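Local coordinates for DUF574 domain-containing protein (Thermobifida fusca, PDB 2QE6) that is functionally uncharacterized but binds S-adenosylmethionine and probably acts as a methyltransferase with a Rossmann-like fold, at residues A[79-83]-A[149-155]; A[175-179]-A[228-232]; A[68-72]-A[190-194]; A[231-237]-A[268-273]. The protein carries 1 engineered substitution. One frame throughout, in Å; residues are numbered along the deposited sequence.

How the interactions relate
The four contacts illustrate how one central sheet is built up from its middle to its margin. Interaction 1 sits at the inner strand 80-84 and interaction 3 backs strand 191-197 with helix 54-75; they meet where Phe81 CE2 packs on Leu72 CB at 3.7 Å. Interaction 3 leads into interaction 4 through the neighbouring strands 191-197 and 265-271, with a probable hydrogen bond from Leu192 N to Gly270 O of 2.9 Å. Interactions 2 and 4 share Phe231 and Gly232, their centres about 11 Å apart. None touches the bound S-adenosylmethionine: the nearest side chains stand about 8 Å (Phe193), 10 Å (Leu82), 11 Å (Val179) and 12 Å (Ile269) from it.

Interaction 1: A[79-83]-A[149-155]; sequences SQFLD and VRRMIDF
Leu82 of the strand reaches the edge of the Phe155 ring, Leu82 CD2 lying 4.3 Å from Phe155 CZ, while Ile153 CG2 sits over the centre of one face. The second flat group, the amide of Gln80, uses both of its ends on one residue: Asp154 N donates to Gln80 OE1 (2.8 Å, 166° at the hydrogen), and Gln80 NE2 returns a bond of 2.8 Å to Asp154 O. That oxygen lies close to the amide plane, although NE2 itself approaches it from above the carbonyl plane. An extended chain beyond CG (chi2 -168°) lets the buried glutamine span the gap, and NE2 has a further acceptor in Pro158 O, so the amide's rotation is well fixed. Beside this pair of bonds the packing is largely apolar: Ile153 CD1 lies against Leu82 CB at 3.9 Å and also touches the backbone Phe81 O at 3.6 Å. Leu82 crosses Val149 at about a right angle, Leu82 CD1 to Val149 CG2 4.1 Å. These bonds tie the chain leaving helix 147-152 to the start of strand 80-84, whose neighbours are strands 106-111 and 160-163. Helical connections packed on a central parallel strand are characteristic of the Rossmann-like fold of S-adenosylmethionine-dependent methyltransferases.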
loop_
_atom_site.group_PDB
_atom_site.type_symbol
_atom_site.label_atom_id
_atom_site.label_comp_id
_atom_site.label_asym_id
_atom_site.label_seq_id
_atom_site.Cartn_x
_atom_site.Cartn_y
_atom_site.Cartn_z
ATOM N N SER A 79 8.140 14.608 -6.425
ATOM C CA SER A 79 9.412 14.341 -5.759
ATOM C C SER A 79 9.278 13.987 -4.286
ATOM O O SER A 79 10.278 13.778 -3.654
ATOM C CB SER A 79 10.373 15.533 -5.930
ATOM O OG SER A 79 10.597 15.736 -7.292
ATOM N N GLN A 80 8.041 13.835 -3.780
ATOM C CA GLN A 80 7.764 13.677 -2.353
ATOM C C GLN A 80 6.696 12.628 -2.210
ATOM O O GLN A 80 5.627 12.820 -2.758
ATOM C CB GLN A 80 7.173 14.961 -1.730
ATOM C CG GLN A 80 7.888 16.246 -2.072
ATOM C CD GLN A 80 7.470 17.430 -1.219
ATOM O OE1 GLN A 80 8.221 17.868 -0.343
ATOM N NE2 GLN A 80 6.302 17.990 -1.496
ATOM N N PHE A 81 6.991 11.528 -1.514
ATOM C CA PHE A 81 6.017 10.431 -1.318
ATOM C C PHE A 81 5.893 10.112 0.165
ATOM O O PHE A 81 6.900 10.074 0.900
ATOM C CB PHE A 81 6.436 9.145 -2.071
ATOM C CG PHE A 81 6.592 9.323 -3.548
ATOM C CD1 PHE A 81 7.668 10.000 -4.073
ATOM C CD2 PHE A 81 5.631 8.871 -4.411
ATOM C CE1 PHE A 81 7.798 10.183 -5.441
ATOM C CE2 PHE A 81 5.756 9.070 -5.792
ATOM C CZ PHE A 81 6.840 9.707 -6.297
ATOM N N LEU A 82 4.653 9.879 0.592
ATOM C CA LEU A 82 4.343 9.357 1.911
ATOM C C LEU A 82 3.651 8.012 1.725
ATOM O O LEU A 82 2.548 7.929 1.193
ATOM C CB LEU A 82 3.449 10.331 2.681
ATOM C CG LEU A 82 3.058 9.937 4.105
ATOM C CD1 LEU A 82 4.293 9.631 4.965
ATOM C CD2 LEU A 82 2.194 11.052 4.732
ATOM N N ASP A 83 4.341 6.954 2.109
ATOM C CA ASP A 83 3.919 5.604 1.796
ATOM C C ASP A 83 3.394 4.978 3.082
ATOM O O ASP A 83 4.163 4.498 3.944
ATOM C CB ASP A 83 5.096 4.841 1.201
ATOM C CG ASP A 83 4.738 3.426 0.681
ATOM O OD1 ASP A 83 3.562 2.979 0.785
ATOM O OD2 ASP A 83 5.691 2.740 0.185
ATOM N N VAL A 149 8.441 13.182 8.687
ATOM C CA VAL A 149 7.547 13.845 7.734
ATOM C C VAL A 149 7.885 15.316 7.562
ATOM O O VAL A 149 8.069 15.774 6.424
ATOM C CB VAL A 149 6.059 13.639 8.094
ATOM C CG1 VAL A 149 5.162 14.498 7.235
ATOM C CG2 VAL A 149 5.724 12.200 7.891
ATOM N N ARG A 150 8.008 16.043 8.673
ATOM C CA ARG A 150 8.232 17.491 8.593
ATOM C C ARG A 150 9.575 17.860 7.979
ATOM O O ARG A 150 9.665 18.845 7.250
ATOM C CB ARG A 150 8.005 18.168 9.952
ATOM C CG ARG A 150 6.513 18.096 10.353
ATOM C CD ARG A 150 5.960 19.394 10.922
ATOM N NE ARG A 150 6.335 19.535 12.329
ATOM C CZ ARG A 150 5.520 19.886 13.327
ATOM N NH1 ARG A 150 4.240 20.175 13.119
ATOM N NH2 ARG A 150 6.007 19.964 14.561
ATOM N N ARG A 151 10.597 17.045 8.212
ATOM C CA ARG A 151 11.897 17.307 7.607
ATOM C C ARG A 151 12.035 16.794 6.166
ATOM O O ARG A 151 12.964 17.193 5.475
ATOM C CB ARG A 151 13.025 16.749 8.476
ATOM C CG ARG A 151 13.307 15.279 8.282
ATOM C CD ARG A 151 14.241 14.711 9.374
ATOM N NE ARG A 151 14.400 13.261 9.184
ATOM C CZ ARG A 151 15.210 12.687 8.284
ATOM N NH1 ARG A 151 15.988 13.427 7.488
ATOM N NH2 ARG A 151 15.258 11.355 8.194
HETATM N N MSE A 152 11.124 15.933 5.711
HETATM C CA MSE A 152 11.224 15.312 4.374
HETATM C C MSE A 152 10.218 15.819 3.353
HETATM O O MSE A 152 10.526 15.885 2.174
HETATM C CB MSE A 152 11.010 13.800 4.481
HETATM C CG MSE A 152 12.125 13.088 5.207
HETATM SE SE MSE A 152 13.608 12.799 4.029
HETATM C CE MSE A 152 13.879 11.019 4.732
ATOM N N ILE A 153 9.012 16.135 3.806
ATOM C CA ILE A 153 7.938 16.525 2.907
ATOM C C ILE A 153 7.455 17.938 3.202
ATOM O O ILE A 153 7.096 18.266 4.324
ATOM C CB ILE A 153 6.756 15.534 3.013
ATOM C CG1 ILE A 153 7.260 14.099 2.750
ATOM C CG2 ILE A 153 5.639 15.931 2.074
ATOM C CD1 ILE A 153 6.227 13.037 2.875
ATOM N N ASP A 154 7.468 18.772 2.174
ATOM C CA ASP A 154 6.899 20.116 2.222
ATOM C C ASP A 154 5.520 20.021 1.589
ATOM O O ASP A 154 5.408 19.861 0.377
ATOM C CB ASP A 154 7.788 21.065 1.429
ATOM C CG ASP A 154 7.234 22.464 1.342
ATOM O OD1 ASP A 154 6.226 22.782 2.006
ATOM O OD2 ASP A 154 7.814 23.244 0.579
ATOM N N PHE A 155 4.475 20.057 2.416
ATOM C CA PHE A 155 3.125 19.863 1.921
ATOM C C PHE A 155 2.575 21.109 1.205
ATOM O O PHE A 155 1.480 21.060 0.652
ATOM C CB PHE A 155 2.179 19.403 3.033
ATOM C CG PHE A 155 2.315 17.950 3.384
ATOM C CD1 PHE A 155 1.875 16.964 2.504
ATOM C CD2 PHE A 155 2.874 17.566 4.594
ATOM C CE1 PHE A 155 1.996 15.631 2.829
ATOM C CE2 PHE A 155 2.995 16.227 4.920
ATOM C CZ PHE A 155 2.558 15.266 4.048
#

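Interaction 2: A[175-179]-A[228-232]; sequences VDRVV and ERQFG
Gln230 faces Val175, Asp176 and Val179 in a helix-to-turn contact on one side of a Rossmann-like sheet: helix 175-185 meets the type I beta turn Arg229 to Gly232, into which helix 224-229 runs. The contact has a tight, buried half and an exposed, ionic one, and Gln230 belongs to both. In the buried half its bent side chain (chi2 -58°) lays the amide against two valines. Val175 CG2 touches Gln230 CD at 3.7 Å, and Val179 reaches the turn at two points, CB near Gln230 OE1 and CG1 against the backbone Gln230 O at 3.4 Å. Strand 191-197 closes the floor, where Leu192 and Met194 meet Val179 and Met194 also meets Gln230. Toward solvent, Asp176 and Arg229 form a salt bridge, Arg229 NH2 to Asp176 OD2 2.9 Å. The carboxylate oxygen lies at the edge of the guanidinium, yet the two planes are 67° apart and NH2 arrives from above the carboxylate, so this is no flat two-pronged pair; the additional bond from NH1 to OD1 is weak. A long, weak ion pair with Glu226 adds little to the arginine's hold. By contrast, the Gln230 amide and the Asp176 carboxylate are nearly coplanar. Gln230 NE2 donates to Asp176 OD1 at 2.7 Å with an angle of 167°. At its other end the amide is satisfied by a bridging water, which donates to Gln230 OE1 at 2.7 Å and to the backbone Asp176 O at 2.9 Å.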
loop_
_atom_site.group_PDB
_atom_site.type_symbol
_atom_site.label_atom_id
_atom_site.label_comp_id
_atom_site.label_asym_id
_atom_site.label_seq_id
_atom_site.Cartn_x
_atom_site.Cartn_y
_atom_site.Cartn_z
ATOM N N VAL A 175 -12.767 5.185 8.066
ATOM C CA VAL A 175 -12.190 5.431 6.737
ATOM C C VAL A 175 -12.384 6.872 6.220
ATOM O O VAL A 175 -11.433 7.487 5.713
ATOM C CB VAL A 175 -12.679 4.399 5.690
ATOM C CG1 VAL A 175 -14.216 4.578 5.392
ATOM C CG2 VAL A 175 -11.835 4.495 4.419
ATOM N N ASP A 176 -13.588 7.434 6.377
ATOM C CA ASP A 176 -13.888 8.754 5.787
ATOM C C ASP A 176 -12.983 9.828 6.376
ATOM O O ASP A 176 -12.344 10.562 5.635
ATOM C CB ASP A 176 -15.353 9.159 5.946
ATOM C CG ASP A 176 -16.293 8.339 5.062
ATOM O OD1 ASP A 176 -15.848 7.665 4.104
ATOM O OD2 ASP A 176 -17.503 8.358 5.324
ATOM N N ARG A 177 -12.896 9.873 7.701
ATOM C CA ARG A 177 -12.083 10.858 8.389
ATOM C C ARG A 177 -10.594 10.627 8.124
ATOM O O ARG A 177 -9.814 11.591 7.971
ATOM C CB ARG A 177 -12.375 10.835 9.908
ATOM C CG ARG A 177 -11.215 11.346 10.799
ATOM C CD ARG A 177 -11.394 11.037 12.304
ATOM N NE ARG A 177 -11.053 9.654 12.705
ATOM C CZ ARG A 177 -9.815 9.201 12.939
ATOM N NH1 ARG A 177 -8.751 9.988 12.798
ATOM N NH2 ARG A 177 -9.640 7.937 13.318
ATOM N N VAL A 178 -10.176 9.361 8.094
ATOM C CA VAL A 178 -8.738 9.057 7.950
ATOM C C VAL A 178 -8.232 9.438 6.554
ATOM O O VAL A 178 -7.247 10.181 6.425
ATOM C CB VAL A 178 -8.402 7.570 8.322
ATOM C CG1 VAL A 178 -7.003 7.181 7.812
ATOM C CG2 VAL A 178 -8.523 7.359 9.871
ATOM N N VAL A 179 -8.903 8.957 5.506
ATOM C CA VAL A 179 -8.422 9.240 4.144
ATOM C C VAL A 179 -8.617 10.728 3.833
ATOM O O VAL A 179 -7.763 11.335 3.202
ATOM C CB VAL A 179 -9.043 8.330 3.060
ATOM C CG1 VAL A 179 -8.444 8.660 1.658
ATOM C CG2 VAL A 179 -8.770 6.853 3.425
ATOM N N GLU A 228 -13.741 4.384 -5.213
ATOM C CA GLU A 228 -13.673 5.666 -5.922
ATOM C C GLU A 228 -14.047 6.805 -5.004
ATOM O O GLU A 228 -13.436 7.855 -5.039
ATOM C CB GLU A 228 -14.609 5.715 -7.119
ATOM C CG GLU A 228 -14.253 4.793 -8.290
ATOM C CD GLU A 228 -15.307 4.843 -9.424
ATOM O OE1 GLU A 228 -15.905 5.943 -9.585
ATOM O OE2 GLU A 228 -15.515 3.810 -10.125
ATOM N N ARG A 229 -15.044 6.571 -4.171
ATOM C CA ARG A 229 -15.520 7.574 -3.242
ATOM C C ARG A 229 -14.438 8.083 -2.311
ATOM O O ARG A 229 -14.488 9.236 -1.875
ATOM C CB ARG A 229 -16.651 6.990 -2.424
ATOM C CG ARG A 229 -17.383 7.946 -1.546
ATOM C CD ARG A 229 -18.552 7.232 -0.856
ATOM N NE ARG A 229 -18.791 7.932 0.389
ATOM C CZ ARG A 229 -18.327 7.564 1.583
ATOM N NH1 ARG A 229 -17.638 6.445 1.743
ATOM N NH2 ARG A 229 -18.601 8.315 2.641
ATOM N N GLN A 230 -13.487 7.234 -1.969
ATOM C CA GLN A 230 -12.425 7.613 -1.020
ATOM C C GLN A 230 -11.360 8.488 -1.665
ATOM O O GLN A 230 -10.470 9.006 -0.995
ATOM C CB GLN A 230 -11.811 6.375 -0.369
ATOM C CG GLN A 230 -12.790 5.668 0.589
ATOM C CD GLN A 230 -13.268 6.545 1.671
ATOM O OE1 GLN A 230 -12.531 7.418 2.146
ATOM N NE2 GLN A 230 -14.549 6.357 2.082
ATOM N N PHE A 231 -11.483 8.682 -2.975
ATOM C CA PHE A 231 -10.703 9.692 -3.682
ATOM C C PHE A 231 -11.342 11.104 -3.561
ATOM O O PHE A 231 -10.759 12.071 -4.004
ATOM C CB PHE A 231 -10.504 9.272 -5.143
ATOM C CG PHE A 231 -9.579 8.079 -5.305
ATOM C CD1 PHE A 231 -10.067 6.793 -5.237
ATOM C CD2 PHE A 231 -8.219 8.256 -5.478
ATOM C CE1 PHE A 231 -9.220 5.702 -5.340
ATOM C CE2 PHE A 231 -7.359 7.161 -5.602
ATOM C CZ PHE A 231 -7.857 5.894 -5.542
ATOM N N GLY A 232 -12.533 11.221 -2.957
ATOM C CA GLY A 232 -13.153 12.543 -2.717
ATOM C C GLY A 232 -13.258 13.329 -4.010
ATOM O O GLY A 232 -13.583 12.774 -5.018
HETATM O O HOH W 1 -12.480 9.979 2.838
#

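Interaction 3: A[68-72]-A[190-194]; sequences GVRFL and SYLFM
Helix-on-sheet packing of an alpha/beta sandwich is exemplified by Leu72 of helix 54-75 wedged between Tyr191 and Phe193 of strand 191-197. For helix segment 68-72 and strand segment 191-194 the directions differ by 171°, nearly antiparallel, and the axes approach to 10.5 Å. Each methyl of Leu72 serves a different ring. Leu72 CD2 sits over one face of Tyr191 in a CH-pi contact, 3.9 Å from the ring centroid, and presses closest on Tyr191 CG at 3.4 Å; Leu72 CD1 turns to Phe193 CD2 at 4.0 Å. Phe193 holds CG anti to the backbone N (chi1 177°), a setting that swings its ring under the helix backbone. There Phe193 CE2 comes to 3.7 Å from Gly68 CA, since glycine has no side chain to keep the aromatic away, and Val69 CG2 lies 4.2 Å from Phe193 CE2. Phe71 CE2 meets Tyr191 CE2 at the other end of the contact, and Ile269 of the adjoining strand backs Phe71 and both strand rings. No hydrogen bond crosses the interface. Such apolar cover of the sheet by a flanking helix is general in layered alpha/beta folds, here that of a Rossmann-like methyltransferase.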
loop_
_atom_site.group_PDB
_atom_site.type_symbol
_atom_site.label_atom_id
_atom_site.label_comp_id
_atom_site.label_asym_id
_atom_site.label_seq_id
_atom_site.Cartn_x
_atom_site.Cartn_y
_atom_site.Cartn_z
ATOM N N GLY A 68 2.679 2.531 -10.785
ATOM C CA GLY A 68 2.106 3.771 -10.284
ATOM C C GLY A 68 3.164 4.733 -9.764
ATOM O O GLY A 68 3.127 5.912 -10.028
ATOM N N VAL A 69 4.139 4.222 -9.032
ATOM C CA VAL A 69 5.198 5.076 -8.528
ATOM C C VAL A 69 6.016 5.614 -9.699
ATOM O O VAL A 69 6.412 6.760 -9.686
ATOM C CB VAL A 69 6.048 4.361 -7.477
ATOM C CG1 VAL A 69 7.236 5.171 -7.124
ATOM C CG2 VAL A 69 5.198 4.057 -6.247
ATOM N N ARG A 70 6.267 4.783 -10.708
ATOM C CA ARG A 70 6.976 5.220 -11.910
ATOM C C ARG A 70 6.203 6.329 -12.630
ATOM O O ARG A 70 6.795 7.294 -13.097
ATOM C CB ARG A 70 7.227 4.042 -12.859
ATOM C CG ARG A 70 8.057 4.408 -14.083
ATOM C CD ARG A 70 8.280 3.225 -15.015
ATOM N NE ARG A 70 7.018 2.706 -15.544
ATOM C CZ ARG A 70 6.625 1.435 -15.505
ATOM N NH1 ARG A 70 7.393 0.497 -14.962
ATOM N NH2 ARG A 70 5.451 1.104 -16.029
ATOM N N PHE A 71 4.874 6.200 -12.711
ATOM C CA PHE A 71 4.039 7.262 -13.293
ATOM C C PHE A 71 4.188 8.564 -12.489
ATOM O O PHE A 71 4.426 9.645 -13.042
ATOM C CB PHE A 71 2.558 6.834 -13.353
ATOM C CG PHE A 71 1.595 7.981 -13.490
ATOM C CD1 PHE A 71 1.387 8.589 -14.707
ATOM C CD2 PHE A 71 0.855 8.417 -12.399
ATOM C CE1 PHE A 71 0.488 9.666 -14.834
ATOM C CE2 PHE A 71 -0.019 9.501 -12.516
ATOM C CZ PHE A 71 -0.205 10.113 -13.729
ATOM N N LEU A 72 4.087 8.446 -11.180
ATOM C CA LEU A 72 4.101 9.607 -10.292
ATOM C C LEU A 72 5.425 10.333 -10.293
ATOM O O LEU A 72 5.459 11.564 -10.388
ATOM C CB LEU A 72 3.759 9.174 -8.871
ATOM C CG LEU A 72 2.310 8.807 -8.612
ATOM C CD1 LEU A 72 2.177 8.100 -7.275
ATOM C CD2 LEU A 72 1.357 10.024 -8.742
ATOM N N SER A 190 -1.140 17.463 -6.171
ATOM C CA SER A 190 -0.734 16.281 -5.459
ATOM C C SER A 190 -1.551 15.091 -5.940
ATOM O O SER A 190 -2.545 15.260 -6.654
ATOM C CB SER A 190 -0.960 16.511 -3.980
ATOM O OG SER A 190 0.000 17.417 -3.466
ATOM N N TYR A 191 -1.139 13.899 -5.528
ATOM C CA TYR A 191 -1.856 12.680 -5.871
ATOM C C TYR A 191 -2.124 11.819 -4.652
ATOM O O TYR A 191 -1.384 11.880 -3.671
ATOM C CB TYR A 191 -1.057 11.873 -6.895
ATOM C CG TYR A 191 -0.872 12.570 -8.230
ATOM C CD1 TYR A 191 0.109 13.505 -8.408
ATOM C CD2 TYR A 191 -1.706 12.279 -9.313
ATOM C CE1 TYR A 191 0.299 14.136 -9.652
ATOM C CE2 TYR A 191 -1.539 12.888 -10.548
ATOM C CZ TYR A 191 -0.522 13.816 -10.709
ATOM O OH TYR A 191 -0.368 14.440 -11.906
ATOM N N LEU A 192 -3.214 11.045 -4.731
ATOM C CA LEU A 192 -3.518 9.938 -3.834
ATOM C C LEU A 192 -3.530 8.643 -4.652
ATOM O O LEU A 192 -4.252 8.552 -5.649
ATOM C CB LEU A 192 -4.889 10.138 -3.189
ATOM C CG LEU A 192 -5.372 9.108 -2.159
ATOM C CD1 LEU A 192 -4.455 9.046 -0.971
ATOM C CD2 LEU A 192 -6.831 9.456 -1.758
ATOM N N PHE A 193 -2.690 7.687 -4.261
ATOM C CA PHE A 193 -2.548 6.365 -4.932
ATOM C C PHE A 193 -2.990 5.310 -3.896
ATOM O O PHE A 193 -2.386 5.197 -2.830
ATOM C CB PHE A 193 -1.074 6.212 -5.357
ATOM C CG PHE A 193 -0.693 4.894 -6.001
ATOM C CD1 PHE A 193 -1.627 4.010 -6.522
ATOM C CD2 PHE A 193 0.668 4.590 -6.169
ATOM C CE1 PHE A 193 -1.234 2.838 -7.168
ATOM C CE2 PHE A 193 1.065 3.405 -6.792
ATOM C CZ PHE A 193 0.100 2.532 -7.313
HETATM N N MSE A 194 -4.088 4.590 -4.162
HETATM C CA MSE A 194 -4.521 3.536 -3.275
HETATM C C MSE A 194 -4.825 2.247 -4.025
HETATM O O MSE A 194 -5.193 2.280 -5.205
HETATM C CB MSE A 194 -5.811 3.954 -2.546
HETATM C CG MSE A 194 -5.719 5.331 -1.925
HETATM SE SE MSE A 194 -7.150 5.626 -0.645
HETATM C CE MSE A 194 -8.633 6.062 -1.851
#

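Interaction 4: A[231-237]-A[268-273]; sequences FGDFELV and GIGRKK
Glu235 and Arg271 form the first shell as an antiparallel hydrogen-bonded pair, Glu235 N to Arg271 O 2.7 Å and Arg271 N to Glu235 O 2.8 Å. Val237 N extends the register by donating to Ile269 O at 2.8 Å. Between these bonds lies the non-hydrogen-bonded pair of Leu236 and Gly270, with CA atoms 3.9 Å apart. The Glu235 and Arg271 side chains lie alongside each other and end in a salt bridge, Arg271 NH2 to Glu235 OE1 3.0 Å. The arginine nitrogen comes from above the carboxylate plane, and a water bonded to Glu235 O and OE1 braces that carboxylate. Next to the Glu235–Arg271 pair, Lys272 CB lies over one face of the Phe234 ring, 3.8 Å from its centroid, as the lysine chain runs extended (chi2 165°) past Phe234 CZ. Its NZ binds Leu186 O and Arg183 O. Gly268 O sits at the edge of the Phe231 ring, 3.3 Å from Phe231 CZ, with Leu236 CD2 over one face. Farther out, a type II' turn from Phe231 to Phe234, with Gly232 at positive phi, brings the chain into the strand, closed by Phe234 N to Phe231 O. Inserting strand 265-271 antiparallel between 191-197 and 235-243 yields the 3-2-1-4-5-7-6 sheet order of class I methyltransferases.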
loop_
_atom_site.group_PDB
_atom_site.type_symbol
_atom_site.label_atom_id
_atom_site.label_comp_id
_atom_site.label_asym_id
_atom_site.label_seq_id
_atom_site.Cartn_x
_atom_site.Cartn_y
_atom_site.Cartn_z
ATOM N N PHE A 231 -11.483 8.682 -2.975
ATOM C CA PHE A 231 -10.703 9.692 -3.682
ATOM C C PHE A 231 -11.342 11.104 -3.561
ATOM O O PHE A 231 -10.759 12.071 -4.004
ATOM C CB PHE A 231 -10.504 9.272 -5.143
ATOM C CG PHE A 231 -9.579 8.079 -5.305
ATOM C CD1 PHE A 231 -10.067 6.793 -5.237
ATOM C CD2 PHE A 231 -8.219 8.256 -5.478
ATOM C CE1 PHE A 231 -9.220 5.702 -5.340
ATOM C CE2 PHE A 231 -7.359 7.161 -5.602
ATOM C CZ PHE A 231 -7.857 5.894 -5.542
ATOM N N GLY A 232 -12.533 11.221 -2.957
ATOM C CA GLY A 232 -13.153 12.543 -2.717
ATOM C C GLY A 232 -13.258 13.329 -4.010
ATOM O O GLY A 232 -13.583 12.774 -5.018
ATOM N N ASP A 233 -12.941 14.615 -3.963
ATOM C CA ASP A 233 -12.892 15.511 -5.131
ATOM C C ASP A 233 -11.706 15.337 -6.029
ATOM O O ASP A 233 -11.524 16.128 -6.951
ATOM C CB ASP A 233 -12.698 16.978 -4.683
ATOM C CG ASP A 233 -13.823 17.507 -3.844
ATOM O OD1 ASP A 233 -14.958 16.962 -3.924
ATOM O OD2 ASP A 233 -13.547 18.500 -3.119
ATOM N N PHE A 234 -10.801 14.436 -5.719
ATOM C CA PHE A 234 -9.613 14.321 -6.553
ATOM C C PHE A 234 -10.029 13.843 -7.960
ATOM O O PHE A 234 -11.004 13.146 -8.112
ATOM C CB PHE A 234 -8.604 13.361 -5.922
ATOM C CG PHE A 234 -7.781 13.953 -4.805
ATOM C CD1 PHE A 234 -8.294 14.925 -3.957
ATOM C CD2 PHE A 234 -6.499 13.465 -4.558
ATOM C CE1 PHE A 234 -7.517 15.426 -2.913
ATOM C CE2 PHE A 234 -5.722 13.965 -3.528
ATOM C CZ PHE A 234 -6.233 14.934 -2.693
ATOM N N GLU A 235 -9.274 14.209 -8.984
ATOM C CA GLU A 235 -9.619 13.808 -10.343
ATOM C C GLU A 235 -8.849 12.529 -10.710
ATOM O O GLU A 235 -7.627 12.555 -10.794
ATOM C CB GLU A 235 -9.279 14.931 -11.310
ATOM C CG GLU A 235 -9.552 14.624 -12.754
ATOM C CD GLU A 235 -9.246 15.788 -13.637
ATOM O OE1 GLU A 235 -8.050 16.017 -13.947
ATOM O OE2 GLU A 235 -10.213 16.477 -13.997
ATOM N N LEU A 236 -9.562 11.424 -10.933
ATOM C CA LEU A 236 -8.912 10.131 -11.191
ATOM C C LEU A 236 -8.161 10.207 -12.500
ATOM O O LEU A 236 -8.693 10.702 -13.496
ATOM C CB LEU A 236 -9.924 8.993 -11.245
ATOM C CG LEU A 236 -10.563 8.539 -9.913
ATOM C CD1 LEU A 236 -11.764 7.668 -10.250
ATOM C CD2 LEU A 236 -9.544 7.809 -9.045
ATOM N N VAL A 237 -6.919 9.750 -12.514
ATOM C CA VAL A 237 -6.176 9.693 -13.765
ATOM C C VAL A 237 -6.622 8.402 -14.473
ATOM O O VAL A 237 -7.014 7.444 -13.823
ATOM C CB VAL A 237 -4.619 9.746 -13.567
ATOM C CG1 VAL A 237 -4.228 10.777 -12.506
ATOM C CG2 VAL A 237 -4.074 8.404 -13.209
ATOM N N GLY A 268 -6.293 2.798 -8.042
ATOM C CA GLY A 268 -6.668 4.100 -8.576
ATOM C C GLY A 268 -5.649 5.141 -8.139
ATOM O O GLY A 268 -5.060 5.021 -7.082
ATOM N N ILE A 269 -5.433 6.140 -8.979
ATOM C CA ILE A 269 -4.641 7.311 -8.630
ATOM C C ILE A 269 -5.473 8.536 -9.011
ATOM O O ILE A 269 -6.017 8.606 -10.115
ATOM C CB ILE A 269 -3.306 7.375 -9.367
ATOM C CG1 ILE A 269 -2.396 6.236 -8.933
ATOM C CG2 ILE A 269 -2.581 8.725 -9.069
ATOM C CD1 ILE A 269 -1.006 6.344 -9.509
ATOM N N GLY A 270 -5.612 9.459 -8.075
ATOM C CA GLY A 270 -6.354 10.692 -8.287
ATOM C C GLY A 270 -5.495 11.906 -8.007
ATOM O O GLY A 270 -4.625 11.872 -7.129
ATOM N N ARG A 271 -5.766 12.987 -8.732
ATOM C CA ARG A 271 -5.003 14.221 -8.614
ATOM C C ARG A 271 -5.852 15.302 -7.926
ATOM O O ARG A 271 -7.010 15.482 -8.246
ATOM C CB ARG A 271 -4.568 14.678 -10.004
ATOM C CG ARG A 271 -3.680 15.896 -10.035
ATOM C CD ARG A 271 -3.324 16.272 -11.445
ATOM N NE ARG A 271 -4.494 16.646 -12.232
ATOM C CZ ARG A 271 -5.021 17.866 -12.264
ATOM N NH1 ARG A 271 -4.480 18.839 -11.572
ATOM N NH2 ARG A 271 -6.093 18.105 -12.992
ATOM N N LYS A 272 -5.255 16.016 -6.977
ATOM C CA LYS A 272 -5.906 17.145 -6.315
ATOM C C LYS A 272 -5.864 18.340 -7.227
ATOM O O LYS A 272 -4.819 18.707 -7.712
ATOM C CB LYS A 272 -5.210 17.489 -4.978
ATOM C CG LYS A 272 -5.956 18.480 -4.179
ATOM C CD LYS A 272 -5.481 18.553 -2.732
ATOM C CE LYS A 272 -6.447 19.330 -1.843
ATOM N NZ LYS A 272 -5.969 19.326 -0.413
ATOM N N LYS A 273 -7.008 18.946 -7.476
ATOM C CA LYS A 273 -7.062 20.084 -8.384
ATOM C C LYS A 273 -6.774 21.365 -7.653
ATOM O O LYS A 273 -7.034 21.461 -6.454
ATOM C CB LYS A 273 -8.435 20.162 -9.034
ATOM C CG LYS A 273 -8.716 18.964 -9.910
ATOM C CD LYS A 273 -9.883 19.188 -10.849
ATOM C CE LYS A 273 -11.222 18.819 -10.220
ATOM N NZ LYS A 273 -12.306 19.502 -11.017
HETATM O O HOH W 2 -9.570 17.982 -6.388
HETATM O O HOH W 3 -6.243 13.988 -13.192
HETATM O O HOH W 4 -6.510 5.819 -11.747
#